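Local coordinates for protein methyltransferase 1 (Methanosarcina barkeri, PDB 2I2X) that catalyses the zinc-dependent transfer of the methyl group of methanol to the cob(I)amide carried by its corrinoid partner MtaC, in methanogenesis, at residues 59-62 with 63-67; 106-109 with 110-114; 196-199 with 200-204. All blocks are in the same frame, centred on the assembly; numbering follows the deposited sequence.

Contact 1 (59-62 with 63-67); sequences IKEY and ERITT
R64 reaches back along its helix to K60, one turn earlier. R64 CB rests 3.4 Å from E61 O, and R64 CG lies 3.7 Å from K60 O. With R64 CG anti to the carbonyl carbon (chi1 -77°), the chain runs toward the preceding turn and stays extended as far as R64 NE, which comes to 3.9 Å from K60 CE. Beyond it, the guanidinium has K60 CG over one face. K60, bent at chi2 (56°), crosses R64 at a slant, aliphatic lysine carbons against the flat group. At the tip, R64 NH1 makes a weak bond to a water, which in turn donates to E61 OE1 at 2.6 Å. The direct ion partner of E61 OE1 is R48. R64 NE and K60 NZ both form salt bridges with OXT of H258 of a neighbouring chain; that shared carboxylate probably offsets the nearness of two positive charges.

Elsewhere on the helix the contact is an apolar pair and a threonine hydroxyl bond. Y62 and I65 lie side by side, pointing the same way, with Y62 CD1 3.9 Å from I65 CD1. T66 doubles the grip on the Y62 carbonyl: T66 N donates to Y62 O at 2.9 Å and T66 OG1 at 2.6 Å, reaching the oxygen from opposite faces of its plane. The hydroxyl thus turns back onto its own helix, as threonines in helices often do. The buried Y62 side chain also packs on V101 of helix 95-116 and T85 of strand 80-86. These are i to i+3 and i to i+4 contacts of an amphipathic barrel helix in a TIM-barrel beta-alpha-beta unit, strand 40-43, helix 55-76, strand 80-86, whose polar side takes part in a subunit interface.

Contact 2 (106-109 with 110-114); sequences KTIM and EKYHD
Two i to i+4 pairs on helix 95-116, I108 with Y112 and K106 with E110, lie on different sides of the helix, across about two turns. I108 and Y112 run alongside each other, I108 CG2 lying 4.0 Å from Y112 CD1 and equally close to CE1. That methyl is anti to the backbone N, while I108 CG1 sits beside that N, anti to the carbonyl carbon (chi1 -70°). The edge of the Y112 ring also meets the backbone: Y112 CD1 is 3.4 Å from I108 O, close to the ring plane, and the same oxygen accepts the Y112 N hydrogen bond at 3.1 Å. K106 and E110 cross at about a right angle, with K106 CG 3.9 Å from E110 OE2. The charged ends do not meet; K106, bent at chi4 (-73°), has its NZ in a salt bridge with D159. E110 N holds K106 O at 2.8 Å. The phenol OH of Y112 is satisfied by E71. In the fold, I108 packs on E63, T66 and T67 and Y112 on M70, all of helix 55-76, whereas K106, E110 and H113 lean on L30 of the loop joining strands 25-28 and 32-33.

Contact 3 (196-199 with 200-204); sequences MELI and WTDIS
The W200 indole is met over one face and along an edge. I203 CD1 stands 3.8 Å above the plane of the W200 ring, over its centre, and M196 O approaches the edge in plane. M196 lies alongside W200 in a Met-aromatic contact, its SD 4.8 Å from the centroid of the W200 five-membered ring and 76° off the normal, at the edge. Bends at chi2 and chi3 bring M196 CE to 3.6 Å from W200 CD1. I199 arrives obliquely: its CG1, wedged between the backbone N and the carbonyl carbon (chi1 63°), is 3.6 Å from W200 CD1. T201 OG1 donates to E197 O at 2.7 Å, probably making up for the weak bond of T201 N to that oxygen, at 3.4 Å. The D202 N bond to L198 O is also weak; I203 N bonds firmly to I199 O at 2.7 Å. W200 NE1 is hydrogen-bonded to OD2 of D217, and the W200 side chain is about 8 Å from that of the zinc ligand E164. Sulfur and aliphatic carbons thus lie against one face and part of the edge, while the D217 bond probably helps fix the ring's rotation.

In the fold
Contacts 1, 2 and 3 follow one another along the chain, on helices 55-76, 95-116 and 181-210. Contacts 1 and 2 are neighbours, their centres 13 Å apart: the helices pack together beside the barrel strands, T66 CG2 meeting I108 CG2 and M109 CE, and T67 OG1 lying by I108 CD1. Contact 3 lies apart, its centre about 30 Å from that of contact 1 and 31 Å from contact 2's, against strand 213-216 and helices 143-155 and 240-259. Contacts 1 and 2 share one part of the helical layer round the TIM barrel, contact 3 another. Contact 1 reaches a neighbouring chain; in contact 3 the M196 side chain is about 10 Å from that of zinc ligand C220.

Contact 1 (59-62 with 63-67)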
loop_
_atom_site.group_PDB
_atom_site.type_symbol
_atom_site.label_atom_id
_atom_site.label_comp_id
_atom_site.label_asym_id
_atom_site.label_seq_id
_atom_site.Cartn_x
_atom_site.Cartn_y
_atom_site.Cartn_z
ATOM N N ILE A 59 -3.105 -18.227 15.169
ATOM C CA ILE A 59 -2.649 -19.221 14.203
ATOM C C ILE A 59 -3.456 -19.125 12.908
ATOM O O ILE A 59 -2.908 -19.174 11.807
ATOM C CB ILE A 59 -2.754 -20.649 14.789
ATOM C CG1 ILE A 59 -1.672 -20.856 15.856
ATOM C CG2 ILE A 59 -2.666 -21.698 13.679
ATOM C CD1 ILE A 59 -1.790 -22.154 16.695
ATOM N N LYS A 60 -4.757 -18.946 13.054
ATOM C CA LYS A 60 -5.650 -18.802 11.917
ATOM C C LYS A 60 -5.310 -17.571 11.051
ATOM O O LYS A 60 -5.187 -17.684 9.831
ATOM C CB LYS A 60 -7.112 -18.778 12.404
ATOM C CG LYS A 60 -8.142 -18.761 11.315
ATOM C CD LYS A 60 -7.968 -19.929 10.387
ATOM C CE LYS A 60 -9.065 -19.950 9.323
ATOM N NZ LYS A 60 -8.833 -21.101 8.384
ATOM N N GLU A 61 -5.158 -16.415 11.690
ATOM C CA GLU A 61 -4.834 -15.177 10.994
ATOM C C GLU A 61 -3.529 -15.338 10.189
ATOM O O GLU A 61 -3.478 -14.951 9.012
ATOM C CB GLU A 61 -4.745 -14.018 11.986
ATOM C CG GLU A 61 -4.488 -12.657 11.382
ATOM C CD GLU A 61 -5.771 -11.858 11.166
ATOM O OE1 GLU A 61 -6.790 -12.475 10.754
ATOM O OE2 GLU A 61 -5.760 -10.609 11.398
ATOM N N TYR A 62 -2.509 -15.936 10.815
ATOM C CA TYR A 62 -1.235 -16.164 10.157
ATOM C C TYR A 62 -1.348 -17.157 9.008
ATOM O O TYR A 62 -0.635 -17.036 8.006
ATOM C CB TYR A 62 -0.138 -16.590 11.148
ATOM C CG TYR A 62 0.410 -15.460 11.988
ATOM C CD1 TYR A 62 1.124 -14.409 11.407
ATOM C CD2 TYR A 62 0.255 -15.463 13.365
ATOM C CE1 TYR A 62 1.655 -13.363 12.184
ATOM C CE2 TYR A 62 0.767 -14.431 14.167
ATOM C CZ TYR A 62 1.471 -13.377 13.568
ATOM O OH TYR A 62 1.967 -12.365 14.354
ATOM N N GLU A 63 -2.236 -18.136 9.144
ATOM C CA GLU A 63 -2.523 -19.024 8.023
ATOM C C GLU A 63 -3.120 -18.255 6.865
ATOM O O GLU A 63 -2.795 -18.512 5.707
ATOM C CB GLU A 63 -3.436 -20.167 8.435
ATOM C CG GLU A 63 -2.660 -21.239 9.154
ATOM C CD GLU A 63 -3.483 -22.440 9.554
ATOM O OE1 GLU A 63 -4.640 -22.286 9.978
ATOM O OE2 GLU A 63 -2.948 -23.558 9.468
ATOM N N ARG A 64 -3.983 -17.301 7.165
ATOM C CA ARG A 64 -4.609 -16.544 6.097
ATOM C C ARG A 64 -3.556 -15.682 5.404
ATOM O O ARG A 64 -3.547 -15.592 4.173
ATOM C CB ARG A 64 -5.764 -15.687 6.630
ATOM C CG ARG A 64 -7.030 -16.474 6.901
ATOM C CD ARG A 64 -8.023 -15.671 7.732
ATOM N NE ARG A 64 -9.280 -16.401 7.776
ATOM C CZ ARG A 64 -10.367 -16.055 8.455
ATOM N NH1 ARG A 64 -10.383 -14.953 9.201
ATOM N NH2 ARG A 64 -11.453 -16.834 8.366
ATOM N N ILE A 65 -2.665 -15.089 6.209
ATOM C CA ILE A 65 -1.606 -14.212 5.718
ATOM C C ILE A 65 -0.718 -15.023 4.768
ATOM O O ILE A 65 -0.445 -14.596 3.637
ATOM C CB ILE A 65 -0.782 -13.586 6.892
ATOM C CG1 ILE A 65 -1.601 -12.517 7.641
ATOM C CG2 ILE A 65 0.490 -12.965 6.388
ATOM C CD1 ILE A 65 -1.080 -12.200 9.067
ATOM N N THR A 66 -0.336 -16.220 5.219
ATOM C CA THR A 66 0.618 -17.044 4.524
ATOM C C THR A 66 0.018 -17.516 3.211
ATOM O O THR A 66 0.652 -17.420 2.152
ATOM C CB THR A 66 1.071 -18.250 5.376
ATOM O OG1 THR A 66 1.490 -17.793 6.665
ATOM C CG2 THR A 66 2.225 -18.975 4.721
ATOM N N THR A 67 -1.205 -18.012 3.271
ATOM C CA THR A 67 -1.878 -18.419 2.068
ATOM C C THR A 67 -1.983 -17.244 1.117
ATOM O O THR A 67 -1.671 -17.391 -0.036
ATOM C CB THR A 67 -3.253 -19.047 2.378
ATOM O OG1 THR A 67 -3.037 -20.256 3.125
ATOM C CG2 THR A 67 -4.028 -19.354 1.102
HETATM O O HOH W 1 -8.269 -14.665 10.854
#

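Contact 2 (106-109 with 110-114)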
loop_
_atom_site.group_PDB
_atom_site.type_symbol
_atom_site.label_atom_id
_atom_site.label_comp_id
_atom_site.label_asym_id
_atom_site.label_seq_id
_atom_site.Cartn_x
_atom_site.Cartn_y
_atom_site.Cartn_z
ATOM N N LYS A 106 4.968 -22.691 7.881
ATOM C CA LYS A 106 5.854 -23.552 7.076
ATOM C C LYS A 106 5.107 -24.649 6.316
ATOM O O LYS A 106 5.498 -25.010 5.186
ATOM C CB LYS A 106 6.978 -24.186 7.917
ATOM C CG LYS A 106 8.149 -24.704 7.069
ATOM C CD LYS A 106 8.672 -23.523 6.200
ATOM C CE LYS A 106 10.029 -23.755 5.660
ATOM N NZ LYS A 106 11.090 -23.648 6.729
ATOM N N THR A 107 4.053 -25.180 6.940
ATOM C CA THR A 107 3.238 -26.230 6.337
ATOM C C THR A 107 2.664 -25.725 5.001
ATOM O O THR A 107 2.777 -26.397 3.981
ATOM C CB THR A 107 2.097 -26.714 7.298
ATOM O OG1 THR A 107 2.652 -27.260 8.513
ATOM C CG2 THR A 107 1.198 -27.752 6.614
ATOM N N ILE A 108 2.073 -24.534 5.014
ATOM C CA ILE A 108 1.521 -23.946 3.797
ATOM C C ILE A 108 2.634 -23.660 2.770
ATOM O O ILE A 108 2.480 -23.970 1.573
ATOM C CB ILE A 108 0.721 -22.677 4.120
ATOM C CG1 ILE A 108 -0.575 -23.061 4.850
ATOM C CG2 ILE A 108 0.498 -21.829 2.873
ATOM C CD1 ILE A 108 -1.139 -21.957 5.719
ATOM N N MET A 109 3.750 -23.110 3.250
ATOM C CA MET A 109 4.882 -22.760 2.395
ATOM C C MET A 109 5.396 -23.978 1.676
ATOM O O MET A 109 5.756 -23.888 0.495
ATOM C CB MET A 109 6.021 -22.091 3.193
ATOM C CG MET A 109 5.683 -20.701 3.727
ATOM S SD MET A 109 7.038 -19.983 4.690
ATOM C CE MET A 109 6.094 -18.862 5.688
ATOM N N GLU A 110 5.417 -25.116 2.376
ATOM C CA GLU A 110 5.813 -26.421 1.775
ATOM C C GLU A 110 4.846 -26.857 0.700
ATOM O O GLU A 110 5.274 -27.256 -0.379
ATOM C CB GLU A 110 5.947 -27.523 2.819
ATOM C CG GLU A 110 7.300 -27.496 3.525
ATOM C CD GLU A 110 7.303 -28.020 4.984
ATOM O OE1 GLU A 110 6.249 -28.217 5.622
ATOM O OE2 GLU A 110 8.412 -28.219 5.504
ATOM N N LYS A 111 3.550 -26.766 0.979
ATOM C CA LYS A 111 2.572 -27.133 -0.020
ATOM C C LYS A 111 2.822 -26.350 -1.346
ATOM O O LYS A 111 2.800 -26.950 -2.428
ATOM C CB LYS A 111 1.136 -26.971 0.525
ATOM C CG LYS A 111 0.010 -27.338 -0.487
ATOM C CD LYS A 111 -1.403 -26.805 -0.106
ATOM C CE LYS A 111 -2.383 -26.667 -1.346
ATOM N NZ LYS A 111 -2.434 -25.269 -1.984
ATOM N N TYR A 112 3.098 -25.040 -1.255
ATOM C CA TYR A 112 3.333 -24.217 -2.442
ATOM C C TYR A 112 4.653 -24.531 -3.099
ATOM O O TYR A 112 4.734 -24.584 -4.327
ATOM C CB TYR A 112 3.252 -22.717 -2.136
ATOM C CG TYR A 112 1.851 -22.193 -2.156
ATOM C CD1 TYR A 112 1.016 -22.343 -1.041
ATOM C CD2 TYR A 112 1.331 -21.568 -3.307
ATOM C CE1 TYR A 112 -0.278 -21.882 -1.051
ATOM C CE2 TYR A 112 0.022 -21.110 -3.337
ATOM C CZ TYR A 112 -0.775 -21.263 -2.196
ATOM O OH TYR A 112 -2.070 -20.804 -2.194
ATOM N N HIS A 113 5.691 -24.722 -2.287
ATOM C CA HIS A 113 7.000 -25.069 -2.829
ATOM C C HIS A 113 6.925 -26.415 -3.580
ATOM O O HIS A 113 7.467 -26.528 -4.679
ATOM C CB HIS A 113 8.090 -25.062 -1.748
ATOM C CG HIS A 113 9.428 -25.548 -2.230
ATOM N ND1 HIS A 113 9.957 -26.770 -1.860
ATOM C CD2 HIS A 113 10.331 -24.987 -3.077
ATOM C CE1 HIS A 113 11.131 -26.936 -2.450
ATOM N NE2 HIS A 113 11.381 -25.868 -3.192
ATOM N N ASP A 114 6.229 -27.402 -3.011
ATOM C CA ASP A 114 6.075 -28.708 -3.654
ATOM C C ASP A 114 5.337 -28.632 -4.993
ATOM O O ASP A 114 5.797 -29.213 -5.977
ATOM C CB ASP A 114 5.415 -29.731 -2.720
ATOM C CG ASP A 114 6.284 -30.076 -1.503
ATOM O OD1 ASP A 114 7.524 -29.892 -1.553
ATOM O OD2 ASP A 114 5.730 -30.548 -0.479
#

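Contact 3 (196-199 with 200-204)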
loop_
_atom_site.group_PDB
_atom_site.type_symbol
_atom_site.label_atom_id
_atom_site.label_comp_id
_atom_site.label_asym_id
_atom_site.label_seq_id
_atom_site.Cartn_x
_atom_site.Cartn_y
_atom_site.Cartn_z
ATOM N N MET A 196 24.338 -6.790 23.029
ATOM C CA MET A 196 24.321 -7.466 21.754
ATOM C C MET A 196 25.203 -8.701 21.803
ATOM O O MET A 196 24.826 -9.756 21.301
ATOM C CB MET A 196 24.803 -6.540 20.645
ATOM C CG MET A 196 23.815 -5.508 20.200
ATOM S SD MET A 196 22.472 -6.194 19.229
ATOM C CE MET A 196 23.316 -6.739 17.749
ATOM N N GLU A 197 26.382 -8.581 22.412
ATOM C CA GLU A 197 27.252 -9.748 22.507
ATOM C C GLU A 197 26.707 -10.908 23.364
ATOM O O GLU A 197 26.915 -12.059 23.021
ATOM C CB GLU A 197 28.651 -9.364 22.936
ATOM C CG GLU A 197 29.576 -10.575 22.953
ATOM C CD GLU A 197 30.802 -10.387 23.798
ATOM O OE1 GLU A 197 31.726 -11.206 23.626
ATOM O OE2 GLU A 197 30.841 -9.423 24.614
ATOM N N LEU A 198 25.997 -10.598 24.445
ATOM C CA LEU A 198 25.388 -11.618 25.296
ATOM C C LEU A 198 24.407 -12.418 24.462
ATOM O O LEU A 198 24.579 -13.622 24.226
ATOM C CB LEU A 198 24.612 -10.960 26.443
ATOM C CG LEU A 198 24.327 -11.594 27.824
ATOM C CD1 LEU A 198 22.908 -11.253 28.263
ATOM C CD2 LEU A 198 24.558 -13.100 27.927
ATOM N N ILE A 199 23.382 -11.733 23.980
ATOM C CA ILE A 199 22.273 -12.408 23.314
ATOM C C ILE A 199 22.655 -13.125 22.013
ATOM O O ILE A 199 22.203 -14.251 21.769
ATOM C CB ILE A 199 21.097 -11.446 23.124
ATOM C CG1 ILE A 199 21.502 -10.282 22.216
ATOM C CG2 ILE A 199 20.647 -10.927 24.493
ATOM C CD1 ILE A 199 20.370 -9.371 21.883
ATOM N N TRP A 200 23.515 -12.508 21.205
ATOM C CA TRP A 200 23.851 -13.116 19.915
ATOM C C TRP A 200 24.751 -14.355 20.006
ATOM O O TRP A 200 24.726 -15.212 19.130
ATOM C CB TRP A 200 24.310 -12.066 18.886
ATOM C CG TRP A 200 23.071 -11.319 18.378
ATOM C CD1 TRP A 200 22.627 -10.072 18.774
ATOM C CD2 TRP A 200 22.081 -11.828 17.468
ATOM N NE1 TRP A 200 21.434 -9.781 18.151
ATOM C CE2 TRP A 200 21.078 -10.837 17.346
ATOM C CE3 TRP A 200 21.962 -13.012 16.727
ATOM C CZ2 TRP A 200 19.965 -10.995 16.505
ATOM C CZ3 TRP A 200 20.847 -13.170 15.875
ATOM C CH2 TRP A 200 19.870 -12.166 15.779
ATOM N N THR A 201 25.513 -14.464 21.097
ATOM C CA THR A 201 26.283 -15.649 21.363
ATOM C C THR A 201 25.324 -16.789 21.623
ATOM O O THR A 201 25.452 -17.865 21.053
ATOM C CB THR A 201 27.181 -15.411 22.576
ATOM O OG1 THR A 201 28.116 -14.368 22.243
ATOM C CG2 THR A 201 27.924 -16.715 22.996
ATOM N N ASP A 202 24.348 -16.557 22.477
ATOM C CA ASP A 202 23.360 -17.565 22.733
ATOM C C ASP A 202 22.482 -17.857 21.515
ATOM O O ASP A 202 22.219 -19.042 21.235
ATOM C CB ASP A 202 22.502 -17.153 23.905
ATOM C CG ASP A 202 23.255 -17.172 25.211
ATOM O OD1 ASP A 202 24.273 -17.911 25.338
ATOM O OD2 ASP A 202 22.823 -16.429 26.115
ATOM N N ILE A 203 22.045 -16.810 20.787
ATOM C CA ILE A 203 21.163 -17.019 19.612
ATOM C C ILE A 203 21.836 -17.907 18.568
ATOM O O ILE A 203 21.239 -18.862 18.100
ATOM C CB ILE A 203 20.625 -15.721 18.978
ATOM C CG1 ILE A 203 19.624 -15.060 19.929
ATOM C CG2 ILE A 203 19.927 -16.048 17.677
ATOM C CD1 ILE A 203 19.536 -13.533 19.849
ATOM N N SER A 204 23.091 -17.608 18.259
ATOM C CA SER A 204 23.882 -18.383 17.299
ATOM C C SER A 204 24.080 -19.855 17.703
ATOM O O SER A 204 23.914 -20.771 16.888
ATOM C CB SER A 204 25.224 -17.706 17.107
ATOM O OG SER A 204 25.037 -16.403 16.567
#